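Local coordinates for nitrogenase iron-molybdenum cofactor biosynthesis protein NifB (PDB 7JMA) that probably inserts a carbide and a ninth sulfur while coupling two [4Fe-4S] clusters into the [8Fe-9S-C] nitrogenase cofactor precursor by radical SAM chemistry, at residues A[38-43]-A[119-124]; A[145-150]-A[169-174]; A[141-146]-A[194-199]; A[30-35]-A[84-89]. One frame throughout, in Å; residues are numbered along the deposited sequence.

Interaction 1: A[38-43]-A[119-124]; sequences CNIHCK and NGLLLP
Asn-39 and Asn-119 both carry CG in the crowded position between their own backbone N and carbonyl carbon (chi1 47° in Asn-39), and these matched torsions swing the two amides together across the gap. Asn-119 ND2 then donates an almost straight bond to Asn-39 OD1 (2.9 Å, 175° at the hydrogen). The donor lies in the carbonyl plane of Asn-39 and the acceptor in the amide plane of Asn-119, although the amides are turned 30° against each other. The other end of each amide is also used. Asn-119 OD1 turns back to accept from Leu-121 N at 2.9 Å, an Asx turn that fixes the flip of the amide, and it takes a further bond from a water. That water in turn accepts from Asn-39 ND2 (3.1 Å), closing a ring of two amides and one water, and Leu-122 N attaches to the same water. The loop before helix 123-132 is thereby tied to the residue before strand 40-42. Aliphatic groups wall in this ring. Ile-40 runs CD1 against Asn-119 ND2 at 3.4 Å from the opposite direction, while its CG2 meets Leu-121 CD2 at 4.0 Å. Leu-122 brings CD1 up to Asn-39 ND2, also at 3.4 Å. Cys-38 and Cys-42 are ligands of a [4Fe-4S] cluster absent from this apo model. Strand 154-159 pairs with the backbone of 38-43, Leu-173 of helix 166-186 packs on both Ile-40 and Leu-121, and Asp-91 takes the backbone N of Asn-119, at the turn from strand 113-118 into helix 123-132.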
loop_
_atom_site.group_PDB
_atom_site.type_symbol
_atom_site.label_atom_id
_atom_site.label_comp_id
_atom_site.label_asym_id
_atom_site.label_seq_id
_atom_site.Cartn_x
_atom_site.Cartn_y
_atom_site.Cartn_z
ATOM N N CYS A 38 10.078 -2.834 7.711
ATOM C CA CYS A 38 8.748 -3.330 7.397
ATOM C C CYS A 38 8.235 -4.069 8.629
ATOM O O CYS A 38 9.025 -4.557 9.449
ATOM C CB CYS A 38 8.753 -4.215 6.140
ATOM S SG CYS A 38 7.108 -4.681 5.544
ATOM N N ASN A 39 6.911 -4.110 8.786
ATOM C CA ASN A 39 6.301 -4.704 9.972
ATOM C C ASN A 39 5.554 -6.003 9.680
ATOM O O ASN A 39 4.891 -6.543 10.571
ATOM C CB ASN A 39 5.372 -3.703 10.667
ATOM C CG ASN A 39 4.438 -3.001 9.705
ATOM O OD1 ASN A 39 4.390 -3.328 8.516
ATOM N ND2 ASN A 39 3.668 -2.033 10.223
ATOM N N ILE A 40 5.627 -6.515 8.460
ATOM C CA ILE A 40 5.001 -7.791 8.130
ATOM C C ILE A 40 5.985 -8.561 7.268
ATOM O O ILE A 40 6.895 -7.990 6.667
ATOM C CB ILE A 40 3.656 -7.644 7.385
ATOM C CG1 ILE A 40 3.896 -7.200 5.937
ATOM C CG2 ILE A 40 2.696 -6.696 8.157
ATOM C CD1 ILE A 40 2.583 -7.010 5.125
ATOM N N HIS A 41 5.800 -9.872 7.203
ATOM C CA HIS A 41 6.500 -10.650 6.193
ATOM C C HIS A 41 5.473 -11.290 5.278
ATOM O O HIS A 41 4.769 -12.228 5.677
ATOM C CB HIS A 41 7.430 -11.709 6.777
ATOM C CG HIS A 41 8.271 -12.346 5.717
ATOM N ND1 HIS A 41 8.006 -13.602 5.214
ATOM C CD2 HIS A 41 9.291 -11.851 4.978
ATOM C CE1 HIS A 41 8.854 -13.868 4.235
ATOM N NE2 HIS A 41 9.647 -12.823 4.074
ATOM N N CYS A 42 5.366 -10.740 4.072
ATOM C CA CYS A 42 4.595 -11.318 2.989
ATOM C C CYS A 42 5.480 -12.266 2.189
ATOM O O CYS A 42 6.643 -11.963 1.907
ATOM C CB CYS A 42 4.047 -10.210 2.083
ATOM S SG CYS A 42 2.893 -10.770 0.808
ATOM N N LYS A 43 4.932 -13.434 1.857
ATOM C CA LYS A 43 5.694 -14.420 1.094
ATOM C C LYS A 43 5.876 -14.039 -0.372
ATOM O O LYS A 43 6.697 -14.660 -1.051
ATOM C CB LYS A 43 5.004 -15.779 1.180
ATOM C CG LYS A 43 4.692 -16.201 2.612
ATOM C CD LYS A 43 4.138 -17.614 2.654
ATOM C CE LYS A 43 4.102 -18.143 4.067
ATOM N NZ LYS A 43 3.421 -19.465 4.132
ATOM N N ASN A 119 1.226 -1.410 3.676
ATOM C CA ASN A 119 0.367 -2.572 3.853
ATOM C C ASN A 119 -0.877 -2.256 4.699
ATOM O O ASN A 119 -1.773 -3.102 4.802
ATOM C CB ASN A 119 1.183 -3.729 4.446
ATOM C CG ASN A 119 1.851 -3.366 5.754
ATOM O OD1 ASN A 119 1.202 -2.835 6.655
ATOM N ND2 ASN A 119 3.146 -3.729 5.900
ATOM N N GLY A 120 -0.951 -1.074 5.313
ATOM C CA GLY A 120 -2.115 -0.700 6.100
ATOM C C GLY A 120 -2.142 -1.157 7.548
ATOM O O GLY A 120 -3.065 -0.779 8.283
ATOM N N LEU A 121 -1.158 -1.946 8.004
ATOM C CA LEU A 121 -1.233 -2.459 9.367
ATOM C C LEU A 121 -1.346 -1.335 10.394
ATOM O O LEU A 121 -2.106 -1.445 11.362
ATOM C CB LEU A 121 -0.002 -3.322 9.678
ATOM C CG LEU A 121 -0.018 -3.941 11.075
ATOM C CD1 LEU A 121 -1.153 -4.949 11.288
ATOM C CD2 LEU A 121 1.344 -4.639 11.317
ATOM N N LEU A 122 -0.607 -0.245 10.197
ATOM C CA LEU A 122 -0.584 0.862 11.152
ATOM C C LEU A 122 -1.559 1.971 10.794
ATOM O O LEU A 122 -1.525 3.037 11.427
ATOM C CB LEU A 122 0.826 1.452 11.248
ATOM C CG LEU A 122 1.793 0.480 11.911
ATOM C CD1 LEU A 122 3.228 0.953 11.735
ATOM C CD2 LEU A 122 1.426 0.359 13.382
ATOM N N LEU A 123 -2.403 1.761 9.786
ATOM C CA LEU A 123 -3.315 2.827 9.366
ATOM C C LEU A 123 -4.286 3.267 10.447
ATOM O O LEU A 123 -4.494 4.484 10.587
ATOM C CB LEU A 123 -4.102 2.410 8.121
ATOM C CG LEU A 123 -3.384 2.733 6.818
ATOM C CD1 LEU A 123 -4.218 2.246 5.639
ATOM C CD2 LEU A 123 -3.113 4.241 6.724
ATOM N N PRO A 124 -4.930 2.380 11.206
ATOM C CA PRO A 124 -5.819 2.889 12.260
ATOM C C PRO A 124 -5.107 3.814 13.228
ATOM O O PRO A 124 -5.672 4.833 13.642
ATOM C CB PRO A 124 -6.321 1.610 12.936
ATOM C CG PRO A 124 -6.271 0.587 11.846
ATOM C CD PRO A 124 -4.983 0.908 11.127
HETATM O O HOH W 1 1.789 -0.546 8.258
#

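Interaction 2: A[145-150]-A[169-174]; sequences VDPEIG and AFEVLS
Phe-170 carries most of this contact, pushing its ring from helix 166-186 into the short helix 147-150 and the turn that leads to it. With CG anti to the backbone N (chi1 172°), the ring reaches Gly-150, whose CA sits 3.5 Å from the ring centroid and only 14° off the ring normal, a CH-pi contact over the face. The absence of a side chain on Gly-150 is what lets the backbone settle so low on the ring. Pro-147 comes in obliquely, its CA 3.5 Å from Phe-170 CE2, and Val-145 CA stands at the ring edge, 4.0 Å from Phe-170 CZ. Next in sequence, Glu-171 extends along the proline: OE2 passes 4.1 Å from Pro-147 CB, but its charge is met by a salt bridge to Arg-167, one helical turn back. Ser-174, one turn on from Phe-170, returns to the contact. Its CB lies toward the rim of the ring face opposite Gly-150, so the ring is held between the two. Its OG is bonded to a water at 2.6 Å, and that water donates to Val-145 O. Asp-146, meanwhile, caps the short helix by accepting from Glu-148 N. The direct contact is therefore apolar, an aromatic plate against backbone carbons, with the one polar link across it passing through water; the fit rests on shape more than on directional bonds.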
loop_
_atom_site.group_PDB
_atom_site.type_symbol
_atom_site.label_atom_id
_atom_site.label_comp_id
_atom_site.label_asym_id
_atom_site.label_seq_id
_atom_site.Cartn_x
_atom_site.Cartn_y
_atom_site.Cartn_z
ATOM N N VAL A 145 -9.185 -10.994 1.605
ATOM C CA VAL A 145 -10.096 -10.655 2.688
ATOM C C VAL A 145 -10.677 -11.888 3.360
ATOM O O VAL A 145 -11.449 -11.757 4.314
ATOM C CB VAL A 145 -11.219 -9.721 2.195
ATOM C CG1 VAL A 145 -10.580 -8.454 1.665
ATOM C CG2 VAL A 145 -12.061 -10.395 1.119
ATOM N N ASP A 146 -10.314 -13.079 2.903
ATOM C CA ASP A 146 -10.786 -14.332 3.468
ATOM C C ASP A 146 -9.609 -15.010 4.152
ATOM O O ASP A 146 -8.591 -15.269 3.492
ATOM C CB ASP A 146 -11.371 -15.199 2.356
ATOM C CG ASP A 146 -11.419 -16.677 2.695
ATOM O OD1 ASP A 146 -11.372 -17.471 1.734
ATOM O OD2 ASP A 146 -11.531 -17.055 3.882
ATOM N N PRO A 147 -9.688 -15.294 5.456
ATOM C CA PRO A 147 -8.489 -15.760 6.178
ATOM C C PRO A 147 -7.954 -17.097 5.703
ATOM O O PRO A 147 -6.764 -17.376 5.897
ATOM C CB PRO A 147 -8.959 -15.837 7.639
ATOM C CG PRO A 147 -10.224 -15.042 7.697
ATOM C CD PRO A 147 -10.850 -15.137 6.344
ATOM N N GLU A 148 -8.784 -17.949 5.104
ATOM C CA GLU A 148 -8.245 -19.201 4.583
ATOM C C GLU A 148 -7.320 -18.959 3.399
ATOM O O GLU A 148 -6.455 -19.794 3.120
ATOM C CB GLU A 148 -9.372 -20.156 4.190
ATOM C CG GLU A 148 -10.000 -19.842 2.856
ATOM C CD GLU A 148 -10.898 -20.951 2.342
ATOM O OE1 GLU A 148 -11.344 -21.789 3.155
ATOM O OE2 GLU A 148 -11.172 -20.970 1.121
ATOM N N ILE A 149 -7.474 -17.830 2.711
ATOM C CA ILE A 149 -6.549 -17.444 1.655
ATOM C C ILE A 149 -5.421 -16.581 2.204
ATOM O O ILE A 149 -4.257 -16.766 1.836
ATOM C CB ILE A 149 -7.315 -16.716 0.531
ATOM C CG1 ILE A 149 -8.284 -17.678 -0.162
ATOM C CG2 ILE A 149 -6.337 -16.074 -0.458
ATOM C CD1 ILE A 149 -9.193 -17.018 -1.175
ATOM N N GLY A 150 -5.752 -15.637 3.095
ATOM C CA GLY A 150 -4.743 -14.729 3.615
ATOM C C GLY A 150 -3.681 -15.414 4.452
ATOM O O GLY A 150 -2.520 -14.993 4.453
ATOM N N ALA A 169 -2.001 -13.772 12.266
ATOM C CA ALA A 169 -1.287 -12.668 11.625
ATOM C C ALA A 169 -2.146 -12.010 10.542
ATOM O O ALA A 169 -2.300 -10.783 10.517
ATOM C CB ALA A 169 0.042 -13.161 11.043
ATOM N N PHE A 170 -2.709 -12.808 9.633
ATOM C CA PHE A 170 -3.540 -12.219 8.588
ATOM C C PHE A 170 -4.771 -11.531 9.166
ATOM O O PHE A 170 -5.201 -10.478 8.667
ATOM C CB PHE A 170 -3.986 -13.266 7.570
ATOM C CG PHE A 170 -4.989 -12.718 6.603
ATOM C CD1 PHE A 170 -4.583 -11.866 5.589
ATOM C CD2 PHE A 170 -6.346 -12.981 6.760
ATOM C CE1 PHE A 170 -5.517 -11.319 4.702
ATOM C CE2 PHE A 170 -7.273 -12.440 5.884
ATOM C CZ PHE A 170 -6.854 -11.607 4.856
ATOM N N GLU A 171 -5.394 -12.131 10.181
ATOM C CA GLU A 171 -6.612 -11.536 10.718
ATOM C C GLU A 171 -6.333 -10.158 11.310
ATOM O O GLU A 171 -7.141 -9.232 11.160
ATOM C CB GLU A 171 -7.232 -12.472 11.752
ATOM C CG GLU A 171 -7.845 -13.712 11.110
ATOM C CD GLU A 171 -8.314 -14.738 12.120
ATOM O OE1 GLU A 171 -7.837 -14.711 13.279
ATOM O OE2 GLU A 171 -9.168 -15.573 11.747
ATOM N N VAL A 172 -5.183 -10.002 11.966
ATOM C CA VAL A 172 -4.780 -8.706 12.501
ATOM C C VAL A 172 -4.490 -7.725 11.366
ATOM O O VAL A 172 -4.982 -6.586 11.368
ATOM C CB VAL A 172 -3.555 -8.877 13.424
ATOM C CG1 VAL A 172 -2.979 -7.510 13.818
ATOM C CG2 VAL A 172 -3.917 -9.694 14.655
ATOM N N LEU A 173 -3.697 -8.153 10.374
ATOM C CA LEU A 173 -3.400 -7.288 9.233
ATOM C C LEU A 173 -4.684 -6.892 8.516
ATOM O O LEU A 173 -4.903 -5.713 8.206
ATOM C CB LEU A 173 -2.452 -7.984 8.266
ATOM C CG LEU A 173 -2.192 -7.238 6.959
ATOM C CD1 LEU A 173 -1.587 -5.834 7.196
ATOM C CD2 LEU A 173 -1.315 -8.053 6.036
ATOM N N SER A 174 -5.559 -7.868 8.263
ATOM C CA SER A 174 -6.751 -7.588 7.470
ATOM C C SER A 174 -7.672 -6.621 8.192
ATOM O O SER A 174 -8.184 -5.667 7.584
ATOM C CB SER A 174 -7.497 -8.886 7.150
ATOM O OG SER A 174 -8.732 -8.579 6.474
HETATM O O HOH W 2 -10.513 -10.405 6.669
#

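Interaction 3: A[141-146]-A[194-199]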
loop_
_atom_site.group_PDB
_atom_site.type_symbol
_atom_site.label_atom_id
_atom_site.label_comp_id
_atom_site.label_asym_id
_atom_site.label_seq_id
_atom_site.Cartn_x
_atom_site.Cartn_y
_atom_site.Cartn_z
ATOM N N THR A 141 -1.939 -2.199 0.087
ATOM C CA THR A 141 -1.829 -3.483 -0.582
ATOM C C THR A 141 -2.717 -4.477 0.153
ATOM O O THR A 141 -2.471 -4.794 1.324
ATOM C CB THR A 141 -0.374 -3.937 -0.626
ATOM O OG1 THR A 141 0.352 -3.007 -1.445
ATOM C CG2 THR A 141 -0.272 -5.330 -1.255
ATOM N N VAL A 142 -3.754 -4.949 -0.531
ATOM C CA VAL A 142 -4.739 -5.862 0.035
ATOM C C VAL A 142 -4.763 -7.085 -0.860
ATOM O O VAL A 142 -5.236 -7.017 -2.002
ATOM C CB VAL A 142 -6.145 -5.252 0.124
ATOM C CG1 VAL A 142 -7.083 -6.296 0.737
ATOM C CG2 VAL A 142 -6.166 -3.952 0.936
ATOM N N ASN A 143 -4.260 -8.211 -0.349
ATOM C CA ASN A 143 -4.131 -9.411 -1.161
ATOM C C ASN A 143 -5.179 -10.467 -0.860
ATOM O O ASN A 143 -5.296 -11.427 -1.623
ATOM C CB ASN A 143 -2.725 -10.002 -0.980
ATOM C CG ASN A 143 -1.653 -9.061 -1.489
ATOM O OD1 ASN A 143 -1.760 -8.544 -2.599
ATOM N ND2 ASN A 143 -0.630 -8.810 -0.675
ATOM N N ALA A 144 -5.941 -10.309 0.221
ATOM C CA ALA A 144 -7.044 -11.211 0.521
ATOM C C ALA A 144 -7.931 -10.555 1.568
ATOM O O ALA A 144 -7.490 -9.693 2.331
ATOM C CB ALA A 144 -6.547 -12.580 1.020
ATOM N N VAL A 145 -9.185 -10.994 1.605
ATOM C CA VAL A 145 -10.096 -10.655 2.688
ATOM C C VAL A 145 -10.677 -11.888 3.360
ATOM O O VAL A 145 -11.449 -11.757 4.314
ATOM C CB VAL A 145 -11.219 -9.721 2.195
ATOM C CG1 VAL A 145 -10.580 -8.454 1.665
ATOM C CG2 VAL A 145 -12.061 -10.395 1.119
ATOM N N ASP A 146 -10.314 -13.079 2.903
ATOM C CA ASP A 146 -10.786 -14.332 3.468
ATOM C C ASP A 146 -9.609 -15.010 4.152
ATOM O O ASP A 146 -8.591 -15.269 3.492
ATOM C CB ASP A 146 -11.371 -15.199 2.356
ATOM C CG ASP A 146 -11.419 -16.677 2.695
ATOM O OD1 ASP A 146 -11.372 -17.471 1.734
ATOM O OD2 ASP A 146 -11.531 -17.055 3.882
ATOM N N ASN A 194 -3.869 -1.886 -4.071
ATOM C CA ASN A 194 -3.081 -2.805 -4.875
ATOM C C ASN A 194 -3.397 -4.224 -4.426
ATOM O O ASN A 194 -3.434 -4.502 -3.222
ATOM C CB ASN A 194 -1.576 -2.544 -4.713
ATOM C CG ASN A 194 -1.077 -1.414 -5.591
ATOM O OD1 ASN A 194 -1.859 -0.725 -6.247
ATOM N ND2 ASN A 194 0.229 -1.205 -5.589
ATOM N N SER A 195 -3.626 -5.109 -5.386
ATOM C CA SER A 195 -3.823 -6.523 -5.099
ATOM C C SER A 195 -2.957 -7.340 -6.042
ATOM O O SER A 195 -3.018 -7.154 -7.262
ATOM C CB SER A 195 -5.296 -6.914 -5.240
ATOM O OG SER A 195 -6.104 -6.100 -4.399
ATOM N N VAL A 196 -2.141 -8.232 -5.479
ATOM C CA VAL A 196 -1.306 -9.116 -6.285
ATOM C C VAL A 196 -2.121 -10.330 -6.711
ATOM O O VAL A 196 -2.699 -11.040 -5.877
ATOM C CB VAL A 196 -0.050 -9.540 -5.509
ATOM C CG1 VAL A 196 0.812 -10.501 -6.353
ATOM C CG2 VAL A 196 0.750 -8.304 -5.082
ATOM N N LEU A 197 -2.161 -10.579 -8.013
ATOM C CA LEU A 197 -2.893 -11.718 -8.549
ATOM C C LEU A 197 -2.007 -12.953 -8.437
ATOM O O LEU A 197 -0.975 -13.044 -9.104
ATOM C CB LEU A 197 -3.296 -11.443 -9.992
ATOM C CG LEU A 197 -4.001 -12.572 -10.726
ATOM C CD1 LEU A 197 -5.234 -12.980 -9.952
ATOM C CD2 LEU A 197 -4.361 -12.114 -12.124
ATOM N N ILE A 198 -2.394 -13.891 -7.579
ATOM C CA ILE A 198 -1.620 -15.108 -7.353
ATOM C C ILE A 198 -2.407 -16.270 -7.940
ATOM O O ILE A 198 -3.381 -16.732 -7.327
ATOM C CB ILE A 198 -1.328 -15.341 -5.862
ATOM C CG1 ILE A 198 -0.604 -14.144 -5.244
ATOM C CG2 ILE A 198 -0.471 -16.607 -5.687
ATOM C CD1 ILE A 198 -0.833 -13.997 -3.750
ATOM N N PRO A 199 -2.025 -16.764 -9.113
ATOM C CA PRO A 199 -2.791 -17.844 -9.745
ATOM C C PRO A 199 -2.859 -19.062 -8.838
ATOM O O PRO A 199 -1.855 -19.487 -8.262
ATOM C CB PRO A 199 -2.003 -18.131 -11.027
ATOM C CG PRO A 199 -1.244 -16.876 -11.284
ATOM C CD PRO A 199 -0.890 -16.332 -9.941
HETATM O O HOH W 3 1.769 -3.140 -3.858
#
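Val-142 N donates to Asn-194 O at 2.7 Å, and this is the last ladder rung between the two neighbouring parallel strands. Thr-141 bridges Asn-194 here, with Thr-141 CA touching the same carbonyl. Beyond that point the 141-146 chain peels away, and side chains stand in for the backbone partners of the next rung. Val-142 O, instead of receiving Val-196 N, is taken by Ser-195 OG, which donates at 2.7 Å. Val-196 N is satisfied by Asn-143 OD1 (2.9 Å, 171° at the hydrogen): with CG beside the backbone N (chi1 -64°), the amide leans across to strand 190-197, its oxygen also resting against Val-196 CB and CG2. The other end of that amide is held too, for Asn-143 ND2 is bonded to Tyr-154 OH, and Asn-143 O is engaged by Asn-202 ND2, which also binds Val-196 O. On the Thr-141 and Asn-194 face, a water accepts from Asn-194 ND2 at 3.0 Å and is bonded to Thr-141 OG1 at 2.8 Å. The side chain of Asn-143 lies about 4 Å from that of Cys-42, a ligand of the [4Fe-4S] cluster missing from this apo model. Adjacent parallel strands parting at their C-terminal ends beside the cluster site fit the partial TIM barrel of radical SAM enzymes, where the cluster binds at that end of the strands.

Interaction 4: A[30-35]-A[84-89]; sequences VHVPIA and IGVAGP
Val-86, Ala-35 and Gly-85 give up the most surface where the first two strands of the parallel sheet run side by side and then continue as loops. Gly-85 supplies the pairing: its N donates to Val-30 O at 2.8 Å, and its O accepts from Val-32 N. Val-86 points its CB away from the other segment, yet its two methyls split the work: CG2 meets Ile-34 CD1 at 3.6 Å and also Val-32 CG2, while CG1, anti to the backbone N (chi1 171°), lies 4.0 Å from Ala-35 CB. Between the diverging chains, a water donates to Val-32 O and accepts from Ala-87 N at 2.6 Å, filling in for a direct rung. Ala-35 then draws the two chains together again. Its N donates to Gly-88 O at 3.2 Å, a bent bond (143° at the hydrogen) that arrives from above the carbonyl plane, and its O sits 3.4 Å from Pro-89 CD, next to the cis peptide. Helices 65-76 and 96-108 pack on the apolar side of this pair. Gly-85 lies about 4 Å from the side chain of Cys-115, and the side chain of Pro-89 about 8 Å from that of Cys-38, ligands of two different [4Fe-4S] clusters. Backbone bonds thus set the register, a small aliphatic cluster seals one side, and the water and the bent bond keep the chains joined beyond regular pairing.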
loop_
_atom_site.group_PDB
_atom_site.type_symbol
_atom_site.label_atom_id
_atom_site.label_comp_id
_atom_site.label_asym_id
_atom_site.label_seq_id
_atom_site.Cartn_x
_atom_site.Cartn_y
_atom_site.Cartn_z
ATOM N N VAL A 30 8.461 11.764 -7.666
ATOM C CA VAL A 30 9.677 11.428 -6.931
ATOM C C VAL A 30 9.304 10.590 -5.717
ATOM O O VAL A 30 8.503 11.026 -4.881
ATOM C CB VAL A 30 10.438 12.684 -6.483
ATOM C CG1 VAL A 30 11.828 12.308 -5.999
ATOM C CG2 VAL A 30 10.520 13.670 -7.618
ATOM N N HIS A 31 9.911 9.415 -5.594
ATOM C CA HIS A 31 9.797 8.602 -4.391
ATOM C C HIS A 31 11.138 8.602 -3.675
ATOM O O HIS A 31 12.178 8.404 -4.308
ATOM C CB HIS A 31 9.361 7.173 -4.726
ATOM C CG HIS A 31 7.916 7.062 -5.100
ATOM N ND1 HIS A 31 7.451 7.334 -6.370
ATOM C CD2 HIS A 31 6.830 6.719 -4.368
ATOM C CE1 HIS A 31 6.143 7.158 -6.405
ATOM N NE2 HIS A 31 5.742 6.784 -5.203
ATOM N N VAL A 32 11.121 8.849 -2.374
ATOM C CA VAL A 32 12.342 8.916 -1.570
ATOM C C VAL A 32 12.434 7.661 -0.712
ATOM O O VAL A 32 11.440 7.283 -0.082
ATOM C CB VAL A 32 12.384 10.180 -0.693
ATOM C CG1 VAL A 32 12.504 11.417 -1.589
ATOM C CG2 VAL A 32 11.158 10.276 0.188
ATOM N N PRO A 33 13.620 6.991 -0.649
ATOM C CA PRO A 33 13.756 5.760 0.147
ATOM C C PRO A 33 14.151 6.033 1.589
ATOM O O PRO A 33 15.335 5.991 1.937
ATOM C CB PRO A 33 14.864 4.996 -0.588
ATOM C CG PRO A 33 15.763 6.085 -1.118
ATOM C CD PRO A 33 14.843 7.293 -1.414
ATOM N N ILE A 34 13.170 6.301 2.444
ATOM C CA ILE A 34 13.432 6.716 3.814
ATOM C C ILE A 34 12.777 5.792 4.829
ATOM O O ILE A 34 12.777 6.098 6.024
ATOM C CB ILE A 34 12.968 8.163 4.049
ATOM C CG1 ILE A 34 11.468 8.237 3.807
ATOM C CG2 ILE A 34 13.723 9.123 3.140
ATOM C CD1 ILE A 34 10.874 9.571 4.121
ATOM N N ALA A 35 12.189 4.678 4.383
ATOM C CA ALA A 35 11.352 3.848 5.257
ATOM C C ALA A 35 11.863 2.412 5.218
ATOM O O ALA A 35 11.262 1.540 4.583
ATOM C CB ALA A 35 9.875 3.945 4.850
ATOM N N ILE A 84 5.294 13.868 -4.688
ATOM C CA ILE A 84 6.342 13.245 -3.878
ATOM C C ILE A 84 5.727 12.120 -3.059
ATOM O O ILE A 84 4.639 12.266 -2.494
ATOM C CB ILE A 84 7.061 14.259 -2.961
ATOM C CG1 ILE A 84 6.079 14.978 -2.037
ATOM C CG2 ILE A 84 7.818 15.282 -3.799
ATOM C CD1 ILE A 84 6.686 16.174 -1.323
ATOM N N GLY A 85 6.426 10.994 -2.987
ATOM C CA GLY A 85 5.875 9.837 -2.320
ATOM C C GLY A 85 6.928 9.105 -1.516
ATOM O O GLY A 85 8.131 9.226 -1.758
ATOM N N VAL A 86 6.446 8.350 -0.542
ATOM C CA VAL A 86 7.267 7.415 0.223
ATOM C C VAL A 86 6.644 6.047 0.038
ATOM O O VAL A 86 5.462 5.858 0.347
ATOM C CB VAL A 86 7.324 7.770 1.717
ATOM C CG1 VAL A 86 8.024 6.624 2.502
ATOM C CG2 VAL A 86 8.022 9.115 1.929
ATOM N N ALA A 87 7.429 5.085 -0.445
ATOM C CA ALA A 87 6.879 3.763 -0.695
ATOM C C ALA A 87 7.738 2.636 -0.166
ATOM O O ALA A 87 7.297 1.481 -0.193
ATOM C CB ALA A 87 6.666 3.547 -2.198
ATOM N N GLY A 88 8.921 2.914 0.327
ATOM C CA GLY A 88 9.803 1.826 0.670
ATOM C C GLY A 88 11.084 2.327 1.270
ATOM O O GLY A 88 11.232 3.504 1.602
ATOM N N PRO A 89 12.057 1.431 1.400
ATOM C CA PRO A 89 12.046 0.035 0.953
ATOM C C PRO A 89 11.194 -0.921 1.787
ATOM O O PRO A 89 10.858 -2.006 1.305
ATOM C CB PRO A 89 13.516 -0.377 1.069
ATOM C CG PRO A 89 14.286 0.887 1.259
ATOM C CD PRO A 89 13.377 1.853 1.899
HETATM O O HOH W 4 9.876 5.529 -1.333
#

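Overall arrangement
Interactions 3 and 4 belong to the same six-stranded parallel sheet, on opposite sides of the chain's centre, about 22 Å apart between centres. Both extend strand pairing past its regular end: 4 with water and aliphatic side chains at the edge strand, 3 with side-chain amide and hydroxyl groups in the interior. All four contacts are partly buried. Interaction 1, about 9 Å from the chain's centre, is deepest and polar inside an apolar wall; 3 and 4 come between; interaction 2, about 16 Å out, is almost wholly packing. Helix 166-186 joins 1 to 2, while 2 and 3 share Val-145 and Asp-146. Interactions 1 and 3 meet on the cysteine-loop side, and segments 30-35 and 38-43 nearly follow on in sequence.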